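Local structure of pinoresinol-lariciresinol reductase (Thuja plicata, 1QYD) at residues G118-I123 with T217-P222; V21-S26 with Y203-I208; L183-G188 with I275-D280. The protein reduces pinoresinol to lariciresinol and lariciresinol on to secoisolariciresinol, using NADPH as the hydride donor in lignan biosynthesis. One frame throughout, in Å; residues are numbered along the deposited sequence.

How the contacts relate
Contact 1 (118-123 with 217-222) lies deep in the chain and touches each of the other two, whose centres are both about 18 Å from its own. Toward contact 2 (21-26 with 203-208), helix 197-207 leads along the chain into strand 217-219, and Met218 and Ile220 pack on Tyr203 and Ser207. Toward contact 3 (183-188 with 275-280), Met119 reaches Ile275 and Asp280. Contacts 2 and 3 lie on opposite sides of the chain's centre, their nearest atoms about 17 Å apart. The Asp120 side chain in contact 1 is about 8 Å from that of Lys138, the probable proton acceptor; in contact 3 the Phe276 side chain is about 8 Å from that of His271, a probable substrate-binding residue.

Contact 1 (G118-I123 with T217-P222); sequences GMDPDI and TMYIRP
Asp120 lays its carboxylate across the hydroxyl end of Tyr219, the two side chains crossing at about a right angle. OD1 does the touching: Tyr219 OH donates a weak hydrogen bond to Asp120 OD1 at 2.8 Å, and the same oxygen is 3.3 Å from Tyr219 CE1. Carboxylate and ring planes are 37° apart, and the acid meets the ring obliquely. The Asp120 side chain gets there with CG anti to the backbone N (chi1 -171°), which carries the carboxylate out toward strand 217-219.

Two aliphatic groups flank this polar pair. The methyl of Thr217 comes to 3.5 Å from Asp120 OD1, measured from CG2, and also lies over one face of the Tyr219 ring, offset toward the rim. Ile123 brings its longer branch to the phenol oxygen, with CG1 3.6 Å from Tyr219 OH. Asp120 and Ile123 are the two ends of a type I beta turn, closed by a bond from Ile123 N to Asp120 O of 3.1 Å, and this brings both side chains to the same hydroxyl.

The other carboxylate oxygen, OD2, makes the stronger polar contact, a salt bridge to Arg142 of helix 133-147. Asp122 pairs with Arg142 as well, so two acids of the turn share one guanidinium. Arg142 is inferred to bind NADP(+), which makes Asp120 a probable second-shell residue, with Tyr219 one layer behind it. Strand 217-219 is the middle of a three-stranded parallel sheet, while 118-123 belongs to the loop between strand 111-113 and helix 133-147. Such a loop, following a strand of the parallel sheet at its C-terminal end, is where Rossmann-type NADPH-dependent reductases place their cofactor site.

Contact 2 (V21-S26 with Y203-I208); sequences VNASIS and YTIKSI
Ala23 and Ser24 receive the side chain of Ile205 where two helices of the Rossmann-type domain, 17-26 and 197-207, pack together. Helix 17-26 follows the glycine-rich turn after strand 7-10, so this is the first helix of the nucleotide-binding fold. Going along it, Val21 turns away from the neighbouring helix and packs on Ile9 and Val33 of the parallel sheet.

Ala23 is the first residue to touch. Its CB points at the other helix and meets the end of the isoleucine, 3.7 Å from Ile205 CD1. This small methyl lets the two backbones come near: the closest CA atoms, those of Ser24 and Ile205, are 6.0 Å apart. Ser24 follows with its OG 3.7 Å from Ile205 CG1, a contact of a hydroxyl with a methylene, while its side chain also touches Val7 and Ile9 of strand 7-10.

Ile205 spreads its two branches over this pair of residues. CG2 is anti to the backbone N and lies 4.1 Å from Ser24 CA, whereas CG1 (chi1 -86°) leads toward Ser24 and a further turn (chi2 75°) delivers CD1 to Ala23. The whole contact is buried packing, apolar at Ala23, and Leu27 touches the same isoleucine from just beyond the helix.

Ile25 then turns away again to pack on Thr31, and Ser26 closes the helix by folding back on its own turn. Asn22 O accepts both Ser26 N and Ser26 OG, which arrive from opposite faces of the carbonyl plane, the hydroxyl being 2.6 Å from Asn22 O.

Contact 3 (L183-G188 with I275-D280); sequences LIYGDG and IFFRGD
Tyr185 and Phe276 meet between two loops, and the first of these is a type II' beta turn running from Tyr185 to Gly188. The other, 275-280, leaves the end of helix 272-275 and belongs to the part of the NmrA-type reductase that is probably near the substrate, since His271, inferred to bind substrate, immediately precedes that helix and its side chain is about 8 Å from that of Phe276.

The close-packed part centres on Tyr185 CB. It sits 3.5 Å from Phe276 O and 4.0 Å from Phe276 CB, with the tip of the Phe277 ring coming in as well, CZ 3.9 Å from Tyr185 CB. The rings of Tyr185 and Phe276 are nearly parallel, at 22°, but slid so far apart that they barely overlap. With CG of both beside the backbone N, CD1 of Tyr185 meets CD2 of Phe276 at 4.0 Å. Ile275 CG2 lies over the centre of the Phe276 ring, and Tyr185 OH is held by the carbonyl of Ala169.

The looser, partly exposed side runs from Gly186 along the far part of the Phe277 ring. Phe277 CE2 lies 4.1 Å from Gly186 N, an oblique approach to the ring, and Gly186, with positive phi and no side chain, leaves room for it. With an alanine here instead of Phe277, Tyr185 CB and the Gly186 backbone would probably lose their ring contact, opening a gap beside the turn. Farther round, Asp187 folds back on the turn itself, and Gly188 N gives Asp187 OD2 a weak, bent hydrogen bond of 2.9 Å (129° at the hydrogen).

Contact 1 (G118-I123 with T217-P222)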
ATOM      1  N   GLY A 118      -0.527 -19.420  -0.368  1.00 22.91           N
ATOM      2  CA  GLY A 118      -0.201 -19.206   1.033  1.00 24.88           C
ATOM      3  C   GLY A 118      -1.345 -19.545   1.998  1.00 28.05           C
ATOM      4  O   GLY A 118      -2.121 -20.473   1.792  1.00 23.70           O
ATOM      5  N   MET A 119      -1.427 -18.737   3.059  1.00 29.46           N
ATOM      6  CA  MET A 119      -2.323 -18.883   4.197  1.00 32.61           C
ATOM      7  C   MET A 119      -3.850 -18.972   4.118  1.00 38.92           C
ATOM      8  O   MET A 119      -4.472 -19.519   5.043  1.00 44.59           O
ATOM      9  CB  MET A 119      -2.068 -17.777   5.191  1.00 31.52           C
ATOM     10  CG  MET A 119      -0.715 -17.810   5.856  1.00 37.74           C
ATOM     11  SD  MET A 119      -0.709 -16.776   7.344  1.00 41.71           S
ATOM     12  CE  MET A 119      -0.586 -18.101   8.503  1.00 37.90           C
ATOM     13  N   ASP A 120      -4.455 -18.411   3.061  1.00 35.84           N
ATOM     14  CA  ASP A 120      -5.892 -18.296   2.784  1.00 31.09           C
ATOM     15  C   ASP A 120      -6.567 -17.112   3.488  1.00 30.03           C
ATOM     16  O   ASP A 120      -7.075 -17.218   4.610  1.00 32.64           O
ATOM     17  CB  ASP A 120      -6.671 -19.582   3.146  1.00 26.30           C
ATOM     18  CG  ASP A 120      -8.134 -19.631   2.696  1.00 27.83           C
ATOM     19  OD1 ASP A 120      -8.695 -20.715   2.606  1.00 29.99           O
ATOM     20  OD2 ASP A 120      -8.750 -18.613   2.432  1.00 26.33           O
ATOM     21  N   PRO A 121      -6.710 -15.990   2.750  1.00 27.35           N
ATOM     22  CA  PRO A 121      -7.187 -14.719   3.246  1.00 22.46           C
ATOM     23  C   PRO A 121      -8.522 -14.642   3.951  1.00 22.23           C
ATOM     24  O   PRO A 121      -8.628 -13.939   4.959  1.00 23.34           O
ATOM     25  CB  PRO A 121      -7.129 -13.836   2.034  1.00 20.38           C
ATOM     26  CG  PRO A 121      -7.257 -14.786   0.893  1.00 22.91           C
ATOM     27  CD  PRO A 121      -6.299 -15.838   1.354  1.00 22.10           C
ATOM     28  N   ASP A 122      -9.561 -15.316   3.478  1.00 21.71           N
ATOM     29  CA  ASP A 122     -10.799 -15.168   4.207  1.00 28.20           C
ATOM     30  C   ASP A 122     -11.072 -16.286   5.200  1.00 32.79           C
ATOM     31  O   ASP A 122     -12.218 -16.534   5.588  1.00 32.47           O
ATOM     32  CB  ASP A 122     -11.941 -15.003   3.206  1.00 18.62           C
ATOM     33  CG  ASP A 122     -12.122 -16.083   2.179  1.00 19.76           C
ATOM     34  OD1 ASP A 122     -12.570 -15.738   1.096  1.00 19.23           O
ATOM     35  OD2 ASP A 122     -11.840 -17.247   2.445  1.00 22.70           O
ATOM     36  N   ILE A 123      -9.970 -16.979   5.572  1.00 39.20           N
ATOM     37  CA  ILE A 123      -9.991 -17.915   6.691  1.00 42.00           C
ATOM     38  C   ILE A 123      -9.442 -17.010   7.779  1.00 45.78           C
ATOM     39  O   ILE A 123      -8.249 -16.788   8.024  1.00 43.58           O
ATOM     40  CB  ILE A 123      -9.086 -19.166   6.454  1.00 41.31           C
ATOM     41  CG1 ILE A 123      -9.965 -20.267   5.845  1.00 41.32           C
ATOM     42  CG2 ILE A 123      -8.445 -19.697   7.747  1.00 37.04           C
ATOM     43  CD1 ILE A 123     -11.082 -20.885   6.730  1.00 39.95           C
ATOM     44  N   THR A 217     -11.885 -23.706  -2.841  1.00 26.28           N
ATOM     45  CA  THR A 217     -10.521 -23.406  -2.375  1.00 20.52           C
ATOM     46  C   THR A 217      -9.762 -24.728  -2.365  1.00 23.23           C
ATOM     47  O   THR A 217     -10.296 -25.743  -1.915  1.00 25.12           O
ATOM     48  CB  THR A 217     -10.503 -22.779  -0.948  1.00 15.57           C
ATOM     49  OG1 THR A 217     -11.298 -21.576  -0.999  1.00 11.95           O
ATOM     50  CG2 THR A 217      -9.099 -22.408  -0.485  1.00  7.40           C
ATOM     51  N   MET A 218      -8.541 -24.762  -2.922  1.00 22.34           N
ATOM     52  CA  MET A 218      -7.758 -25.982  -2.993  1.00 16.12           C
ATOM     53  C   MET A 218      -6.628 -25.884  -2.012  1.00 12.49           C
ATOM     54  O   MET A 218      -5.696 -25.115  -2.228  1.00 20.39           O
ATOM     55  CB  MET A 218      -7.174 -26.194  -4.387  1.00 14.29           C
ATOM     56  CG  MET A 218      -6.504 -27.548  -4.409  1.00  8.15           C
ATOM     57  SD  MET A 218      -5.369 -27.730  -5.787  1.00 14.91           S
ATOM     58  CE  MET A 218      -6.151 -29.163  -6.386  1.00  2.00           C
ATOM     59  N   TYR A 219      -6.728 -26.634  -0.919  1.00 14.29           N
ATOM     60  CA  TYR A 219      -5.694 -26.700   0.108  1.00  9.72           C
ATOM     61  C   TYR A 219      -4.693 -27.801  -0.238  1.00  9.42           C
ATOM     62  O   TYR A 219      -5.060 -28.865  -0.733  1.00 12.36           O
ATOM     63  CB  TYR A 219      -6.313 -27.008   1.471  1.00  2.00           C
ATOM     64  CG  TYR A 219      -7.265 -25.956   2.039  1.00  5.42           C
ATOM     65  CD1 TYR A 219      -6.774 -24.724   2.459  1.00  7.27           C
ATOM     66  CD2 TYR A 219      -8.633 -26.215   2.158  1.00  7.37           C
ATOM     67  CE1 TYR A 219      -7.646 -23.767   2.991  1.00  9.95           C
ATOM     68  CE2 TYR A 219      -9.504 -25.263   2.686  1.00  2.00           C
ATOM     69  CZ  TYR A 219      -9.006 -24.044   3.101  1.00  3.82           C
ATOM     70  OH  TYR A 219      -9.857 -23.096   3.639  1.00  9.90           O
ATOM     71  N   ILE A 220      -3.391 -27.577  -0.094  1.00 11.77           N
ATOM     72  CA  ILE A 220      -2.440 -28.665  -0.257  1.00  4.76           C
ATOM     73  C   ILE A 220      -2.070 -28.862   1.212  1.00  9.23           C
ATOM     74  O   ILE A 220      -1.625 -27.940   1.923  1.00  3.15           O
ATOM     75  CB  ILE A 220      -1.227 -28.244  -1.086  1.00  2.00           C
ATOM     76  CG1 ILE A 220      -1.588 -27.533  -2.387  1.00  2.00           C
ATOM     77  CG2 ILE A 220      -0.503 -29.537  -1.412  1.00  7.96           C
ATOM     78  CD1 ILE A 220      -0.464 -27.325  -3.418  1.00  2.00           C
ATOM     79  N   ARG A 221      -2.422 -30.081   1.669  1.00  7.90           N
ATOM     80  CA  ARG A 221      -2.237 -30.483   3.064  1.00  6.16           C
ATOM     81  C   ARG A 221      -1.580 -31.834   3.129  1.00  3.83           C
ATOM     82  O   ARG A 221      -2.215 -32.745   3.666  1.00  4.95           O
ATOM     83  CB  ARG A 221      -3.597 -30.557   3.805  1.00  4.21           C
ATOM     84  CG  ARG A 221      -3.971 -29.265   4.472  1.00  2.00           C
ATOM     85  CD  ARG A 221      -5.241 -29.359   5.271  1.00  2.00           C
ATOM     86  NE  ARG A 221      -5.408 -28.085   5.963  1.00  4.01           N
ATOM     87  CZ  ARG A 221      -6.474 -27.780   6.715  1.00  5.14           C
ATOM     88  NH1 ARG A 221      -7.508 -28.606   6.914  1.00  2.00           N
ATOM     89  NH2 ARG A 221      -6.471 -26.608   7.323  1.00  7.53           N
ATOM     90  N   PRO A 222      -0.363 -32.081   2.590  1.00  6.75           N
ATOM     91  CA  PRO A 222       0.103 -33.418   2.244  1.00  4.38           C
ATOM     92  C   PRO A 222       0.303 -34.072   3.575  1.00 12.88           C
ATOM     93  O   PRO A 222       0.924 -33.478   4.455  1.00 14.12           O
ATOM     94  CB  PRO A 222       1.368 -33.268   1.517  1.00  2.00           C
ATOM     95  CG  PRO A 222       1.388 -31.811   1.187  1.00  2.00           C
ATOM     96  CD  PRO A 222       0.707 -31.130   2.365  1.00  2.00           C
TER

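Contact 2 (V21-S26 with Y203-I208)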
ATOM      1  N   VAL A  21       4.798 -22.311 -14.158  1.00 18.73           N
ATOM      2  CA  VAL A  21       5.263 -22.352 -15.550  1.00 18.90           C
ATOM      3  C   VAL A  21       5.894 -23.678 -15.976  1.00 17.51           C
ATOM      4  O   VAL A  21       5.398 -24.247 -16.944  1.00 21.51           O
ATOM      5  CB  VAL A  21       6.298 -21.214 -15.838  1.00 19.19           C
ATOM      6  CG1 VAL A  21       6.732 -21.269 -17.291  1.00 17.49           C
ATOM      7  CG2 VAL A  21       5.694 -19.847 -15.670  1.00 16.93           C
ATOM      8  N   ASN A  22       6.931 -24.243 -15.344  1.00 18.50           N
ATOM      9  CA  ASN A  22       7.435 -25.502 -15.871  1.00 24.90           C
ATOM     10  C   ASN A  22       6.451 -26.642 -15.659  1.00 21.03           C
ATOM     11  O   ASN A  22       6.486 -27.628 -16.387  1.00 17.97           O
ATOM     12  CB  ASN A  22       8.778 -25.895 -15.244  1.00 35.04           C
ATOM     13  CG  ASN A  22       9.632 -26.677 -16.272  1.00 45.33           C
ATOM     14  OD1 ASN A  22       9.274 -27.749 -16.791  1.00 47.34           O
ATOM     15  ND2 ASN A  22      10.803 -26.138 -16.619  1.00 47.78           N
ATOM     16  N   ALA A  23       5.526 -26.523 -14.712  1.00 17.33           N
ATOM     17  CA  ALA A  23       4.505 -27.542 -14.519  1.00 16.97           C
ATOM     18  C   ALA A  23       3.590 -27.627 -15.734  1.00 20.20           C
ATOM     19  O   ALA A  23       3.356 -28.719 -16.242  1.00 23.95           O
ATOM     20  CB  ALA A  23       3.655 -27.216 -13.297  1.00 16.41           C
ATOM     21  N   SER A  24       3.104 -26.470 -16.218  1.00 16.34           N
ATOM     22  CA  SER A  24       2.305 -26.328 -17.419  1.00  7.72           C
ATOM     23  C   SER A  24       2.891 -27.074 -18.597  1.00 13.51           C
ATOM     24  O   SER A  24       2.326 -28.016 -19.158  1.00 15.86           O
ATOM     25  CB  SER A  24       2.224 -24.887 -17.768  1.00 12.06           C
ATOM     26  OG  SER A  24       1.175 -24.161 -17.178  1.00 20.31           O
ATOM     27  N   ILE A  25       4.124 -26.656 -18.913  1.00 18.47           N
ATOM     28  CA  ILE A  25       4.861 -27.209 -20.028  1.00 17.09           C
ATOM     29  C   ILE A  25       4.997 -28.705 -19.774  1.00 17.04           C
ATOM     30  O   ILE A  25       4.353 -29.445 -20.510  1.00 22.19           O
ATOM     31  CB  ILE A  25       6.195 -26.379 -20.125  1.00 14.00           C
ATOM     32  CG1 ILE A  25       5.868 -24.897 -20.366  1.00 12.00           C
ATOM     33  CG2 ILE A  25       7.019 -26.788 -21.328  1.00 10.51           C
ATOM     34  CD1 ILE A  25       7.071 -23.924 -20.513  1.00 14.29           C
ATOM     35  N   SER A  26       5.605 -29.216 -18.702  1.00 23.60           N
ATOM     36  CA  SER A  26       5.713 -30.669 -18.478  1.00 26.70           C
ATOM     37  C   SER A  26       4.435 -31.505 -18.295  1.00 28.41           C
ATOM     38  O   SER A  26       4.509 -32.727 -18.437  1.00 30.53           O
ATOM     39  CB  SER A  26       6.638 -30.945 -17.264  1.00 25.01           C
ATOM     40  OG  SER A  26       6.304 -30.221 -16.094  1.00 23.41           O
ATOM     41  N   TYR A 203       0.399 -29.475  -8.554  1.00 14.99           N
ATOM     42  CA  TYR A 203      -0.966 -29.526  -8.089  1.00 14.73           C
ATOM     43  C   TYR A 203      -1.820 -28.374  -8.612  1.00 23.38           C
ATOM     44  O   TYR A 203      -3.052 -28.524  -8.623  1.00 27.58           O
ATOM     45  CB  TYR A 203      -1.005 -29.511  -6.551  1.00 14.82           C
ATOM     46  CG  TYR A 203      -0.674 -30.844  -5.905  1.00 14.51           C
ATOM     47  CD1 TYR A 203       0.281 -30.914  -4.877  1.00 15.42           C
ATOM     48  CD2 TYR A 203      -1.295 -32.002  -6.375  1.00 16.95           C
ATOM     49  CE1 TYR A 203       0.624 -32.140  -4.322  1.00  8.22           C
ATOM     50  CE2 TYR A 203      -0.954 -33.227  -5.821  1.00 15.03           C
ATOM     51  CZ  TYR A 203       0.004 -33.286  -4.806  1.00 13.98           C
ATOM     52  OH  TYR A 203       0.353 -34.524  -4.319  1.00 17.45           O
ATOM     53  N   THR A 204      -1.248 -27.208  -9.003  1.00 23.90           N
ATOM     54  CA  THR A 204      -2.100 -26.162  -9.542  1.00 21.26           C
ATOM     55  C   THR A 204      -2.366 -26.441 -11.008  1.00 21.49           C
ATOM     56  O   THR A 204      -3.457 -26.074 -11.439  1.00 25.86           O
ATOM     57  CB  THR A 204      -1.526 -24.715  -9.445  1.00 21.76           C
ATOM     58  OG1 THR A 204      -0.315 -24.689 -10.143  1.00 29.00           O
ATOM     59  CG2 THR A 204      -1.232 -24.278  -8.052  1.00 17.83           C
ATOM     60  N   ILE A 205      -1.487 -27.092 -11.798  1.00 14.53           N
ATOM     61  CA  ILE A 205      -1.855 -27.356 -13.175  1.00 14.07           C
ATOM     62  C   ILE A 205      -2.816 -28.540 -13.303  1.00 16.72           C
ATOM     63  O   ILE A 205      -3.524 -28.688 -14.308  1.00 19.55           O
ATOM     64  CB  ILE A 205      -0.544 -27.517 -13.993  1.00  5.01           C
ATOM     65  CG1 ILE A 205      -0.136 -26.130 -14.396  1.00  4.14           C
ATOM     66  CG2 ILE A 205      -0.681 -28.221 -15.315  1.00  2.00           C
ATOM     67  CD1 ILE A 205       0.464 -25.313 -13.241  1.00 19.27           C
ATOM     68  N   LYS A 206      -2.884 -29.367 -12.255  1.00 15.55           N
ATOM     69  CA  LYS A 206      -3.874 -30.441 -12.159  1.00 15.16           C
ATOM     70  C   LYS A 206      -5.260 -29.977 -11.643  1.00 13.42           C
ATOM     71  O   LYS A 206      -6.252 -30.667 -11.859  1.00  8.41           O
ATOM     72  CB  LYS A 206      -3.328 -31.542 -11.249  1.00 16.63           C
ATOM     73  CG  LYS A 206      -2.072 -32.177 -11.840  1.00 12.31           C
ATOM     74  CD  LYS A 206      -1.940 -33.604 -11.362  1.00  5.00           C
ATOM     75  CE  LYS A 206      -0.888 -34.228 -12.233  1.00  2.00           C
ATOM     76  NZ  LYS A 206      -1.134 -35.630 -12.403  1.00  2.00           N
ATOM     77  N   SER A 207      -5.390 -28.832 -10.944  1.00  9.97           N
ATOM     78  CA  SER A 207      -6.672 -28.295 -10.555  1.00  9.09           C
ATOM     79  C   SER A 207      -7.409 -27.700 -11.755  1.00 18.92           C
ATOM     80  O   SER A 207      -8.606 -27.904 -11.922  1.00 22.34           O
ATOM     81  CB  SER A 207      -6.506 -27.203  -9.518  1.00  2.00           C
ATOM     82  OG  SER A 207      -5.666 -26.129  -9.920  1.00  2.00           O
ATOM     83  N   ILE A 208      -6.603 -26.990 -12.556  1.00 23.34           N
ATOM     84  CA  ILE A 208      -6.878 -26.166 -13.717  1.00 23.41           C
ATOM     85  C   ILE A 208      -8.141 -26.403 -14.497  1.00 25.06           C
ATOM     86  O   ILE A 208      -8.936 -25.484 -14.692  1.00 27.47           O
ATOM     87  CB  ILE A 208      -5.590 -26.282 -14.581  1.00 25.38           C
ATOM     88  CG1 ILE A 208      -4.751 -25.099 -14.196  1.00 24.65           C
ATOM     89  CG2 ILE A 208      -5.789 -26.242 -16.078  1.00 25.15           C
ATOM     90  CD1 ILE A 208      -3.529 -24.886 -15.128  1.00 34.25           C
TER

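Contact 3 (L183-G188 with I275-D280)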
ATOM      1  N   LEU A 183      15.946 -20.837  17.166  1.00 25.64           N
ATOM      2  CA  LEU A 183      14.945 -20.170  17.979  1.00 24.36           C
ATOM      3  C   LEU A 183      13.625 -20.912  17.726  1.00 25.40           C
ATOM      4  O   LEU A 183      13.302 -21.182  16.562  1.00 20.36           O
ATOM      5  CB  LEU A 183      14.888 -18.702  17.545  1.00 23.35           C
ATOM      6  CG  LEU A 183      14.404 -17.560  18.489  1.00 29.55           C
ATOM      7  CD1 LEU A 183      15.455 -16.440  18.529  1.00 22.65           C
ATOM      8  CD2 LEU A 183      13.126 -16.916  17.965  1.00 24.43           C
ATOM      9  N   ILE A 184      12.905 -21.369  18.782  1.00 25.19           N
ATOM     10  CA  ILE A 184      11.597 -22.015  18.610  1.00 25.21           C
ATOM     11  C   ILE A 184      10.491 -21.116  19.158  1.00 26.70           C
ATOM     12  O   ILE A 184      10.632 -20.330  20.089  1.00 26.86           O
ATOM     13  CB  ILE A 184      11.512 -23.426  19.316  1.00 22.93           C
ATOM     14  CG1 ILE A 184      12.506 -24.420  18.732  1.00 19.57           C
ATOM     15  CG2 ILE A 184      10.133 -24.028  19.077  1.00 26.50           C
ATOM     16  CD1 ILE A 184      12.227 -25.906  19.059  1.00  9.51           C
ATOM     17  N   TYR A 185       9.339 -21.197  18.514  1.00 27.17           N
ATOM     18  CA  TYR A 185       8.248 -20.333  18.858  1.00 26.81           C
ATOM     19  C   TYR A 185       7.331 -21.076  19.802  1.00 26.33           C
ATOM     20  O   TYR A 185       6.541 -21.959  19.468  1.00 30.62           O
ATOM     21  CB  TYR A 185       7.582 -19.907  17.541  1.00 21.74           C
ATOM     22  CG  TYR A 185       8.627 -19.232  16.643  1.00 20.61           C
ATOM     23  CD1 TYR A 185       9.072 -19.880  15.481  1.00 20.31           C
ATOM     24  CD2 TYR A 185       9.197 -18.011  17.026  1.00 12.90           C
ATOM     25  CE1 TYR A 185      10.101 -19.330  14.720  1.00 13.79           C
ATOM     26  CE2 TYR A 185      10.207 -17.447  16.267  1.00  9.91           C
ATOM     27  CZ  TYR A 185      10.659 -18.118  15.131  1.00 16.17           C
ATOM     28  OH  TYR A 185      11.749 -17.620  14.446  1.00 18.05           O
ATOM     29  N   GLY A 186       7.597 -20.729  21.050  1.00 22.58           N
ATOM     30  CA  GLY A 186       6.814 -21.203  22.172  1.00 26.32           C
ATOM     31  C   GLY A 186       7.185 -22.600  22.588  1.00 28.19           C
ATOM     32  O   GLY A 186       8.138 -22.855  23.333  1.00 33.63           O
ATOM     33  N   ASP A 187       6.335 -23.472  22.075  1.00 27.49           N
ATOM     34  CA  ASP A 187       6.442 -24.897  22.292  1.00 29.24           C
ATOM     35  C   ASP A 187       7.070 -25.536  21.078  1.00 24.43           C
ATOM     36  O   ASP A 187       7.961 -26.367  21.191  1.00 25.73           O
ATOM     37  CB  ASP A 187       5.034 -25.482  22.551  1.00 33.43           C
ATOM     38  CG  ASP A 187       3.877 -25.102  21.602  1.00 40.53           C
ATOM     39  OD1 ASP A 187       2.816 -25.711  21.732  1.00 45.93           O
ATOM     40  OD2 ASP A 187       3.998 -24.209  20.753  1.00 42.07           O
ATOM     41  N   GLY A 188       6.611 -25.091  19.906  1.00 23.78           N
ATOM     42  CA  GLY A 188       7.008 -25.658  18.635  1.00 23.44           C
ATOM     43  C   GLY A 188       6.258 -26.953  18.396  1.00 20.04           C
ATOM     44  O   GLY A 188       6.794 -27.857  17.775  1.00 20.16           O
ATOM     45  N   ILE A 275       1.376 -18.506  11.659  1.00 18.36           N
ATOM     46  CA  ILE A 275       1.827 -19.883  11.390  1.00 19.01           C
ATOM     47  C   ILE A 275       2.169 -20.711  12.680  1.00 21.64           C
ATOM     48  O   ILE A 275       1.603 -21.783  12.946  1.00 17.89           O
ATOM     49  CB  ILE A 275       3.102 -19.850  10.465  1.00 10.70           C
ATOM     50  CG1 ILE A 275       2.812 -19.252   9.133  1.00 15.30           C
ATOM     51  CG2 ILE A 275       3.572 -21.249  10.142  1.00 10.50           C
ATOM     52  CD1 ILE A 275       4.111 -19.092   8.309  1.00 14.71           C
ATOM     53  N   PHE A 276       3.121 -20.234  13.507  1.00 24.58           N
ATOM     54  CA  PHE A 276       3.593 -20.972  14.680  1.00 25.33           C
ATOM     55  C   PHE A 276       3.215 -20.319  16.024  1.00 28.69           C
ATOM     56  O   PHE A 276       4.111 -20.029  16.825  1.00 33.70           O
ATOM     57  CB  PHE A 276       5.157 -21.143  14.617  1.00 18.77           C
ATOM     58  CG  PHE A 276       5.818 -21.594  13.305  1.00  7.80           C
ATOM     59  CD1 PHE A 276       5.779 -22.925  12.918  1.00  3.19           C
ATOM     60  CD2 PHE A 276       6.467 -20.655  12.486  1.00 12.36           C
ATOM     61  CE1 PHE A 276       6.385 -23.318  11.721  1.00  2.00           C
ATOM     62  CE2 PHE A 276       7.074 -21.044  11.285  1.00  4.60           C
ATOM     63  CZ  PHE A 276       7.035 -22.383  10.902  1.00 12.44           C
ATOM     64  N   PHE A 277       1.914 -20.050  16.294  1.00 27.63           N
ATOM     65  CA  PHE A 277       1.372 -19.530  17.556  1.00 23.66           C
ATOM     66  C   PHE A 277      -0.148 -19.589  17.648  1.00 26.72           C
ATOM     67  O   PHE A 277      -0.675 -20.011  18.689  1.00 30.29           O
ATOM     68  CB  PHE A 277       1.673 -18.074  17.836  1.00 18.24           C
ATOM     69  CG  PHE A 277       3.005 -17.803  18.494  1.00 19.65           C
ATOM     70  CD1 PHE A 277       3.952 -17.008  17.826  1.00 16.41           C
ATOM     71  CD2 PHE A 277       3.294 -18.361  19.746  1.00 19.96           C
ATOM     72  CE1 PHE A 277       5.192 -16.776  18.404  1.00 11.45           C
ATOM     73  CE2 PHE A 277       4.545 -18.116  20.317  1.00 17.50           C
ATOM     74  CZ  PHE A 277       5.489 -17.330  19.648  1.00 19.70           C
ATOM     75  N   ARG A 278      -0.844 -19.037  16.623  1.00 25.43           N
ATOM     76  CA  ARG A 278      -2.301 -19.074  16.483  1.00 22.82           C
ATOM     77  C   ARG A 278      -2.650 -20.193  15.502  1.00 23.02           C
ATOM     78  O   ARG A 278      -3.814 -20.552  15.299  1.00 25.54           O
ATOM     79  CB  ARG A 278      -2.870 -17.734  15.954  1.00 26.63           C
ATOM     80  CG  ARG A 278      -3.414 -16.711  16.978  1.00 26.44           C
ATOM     81  CD  ARG A 278      -2.403 -16.187  18.034  1.00 29.45           C
ATOM     82  NE  ARG A 278      -1.211 -15.586  17.438  1.00 30.59           N
ATOM     83  CZ  ARG A 278      -0.377 -14.695  18.012  1.00 31.42           C
ATOM     84  NH1 ARG A 278      -0.532 -14.225  19.257  1.00 19.06           N
ATOM     85  NH2 ARG A 278       0.656 -14.258  17.276  1.00 35.57           N
ATOM     86  N   GLY A 279      -1.617 -20.762  14.871  1.00 16.86           N
ATOM     87  CA  GLY A 279      -1.723 -21.953  14.043  1.00 15.18           C
ATOM     88  C   GLY A 279      -2.631 -21.944  12.834  1.00 15.36           C
ATOM     89  O   GLY A 279      -3.166 -22.999  12.524  1.00 13.70           O
ATOM     90  N   ASP A 280      -2.776 -20.826  12.109  1.00 15.64           N
ATOM     91  CA  ASP A 280      -3.595 -20.751  10.895  1.00 14.61           C
ATOM     92  C   ASP A 280      -3.235 -21.621   9.680  1.00 12.17           C
ATOM     93  O   ASP A 280      -3.656 -21.314   8.559  1.00 20.59           O
ATOM     94  CB  ASP A 280      -3.660 -19.299  10.433  1.00 16.19           C
ATOM     95  CG  ASP A 280      -4.287 -18.362  11.441  1.00 23.17           C
ATOM     96  OD1 ASP A 280      -3.821 -17.223  11.559  1.00 25.96           O
ATOM     97  OD2 ASP A 280      -5.251 -18.775  12.083  1.00 25.14           O
TER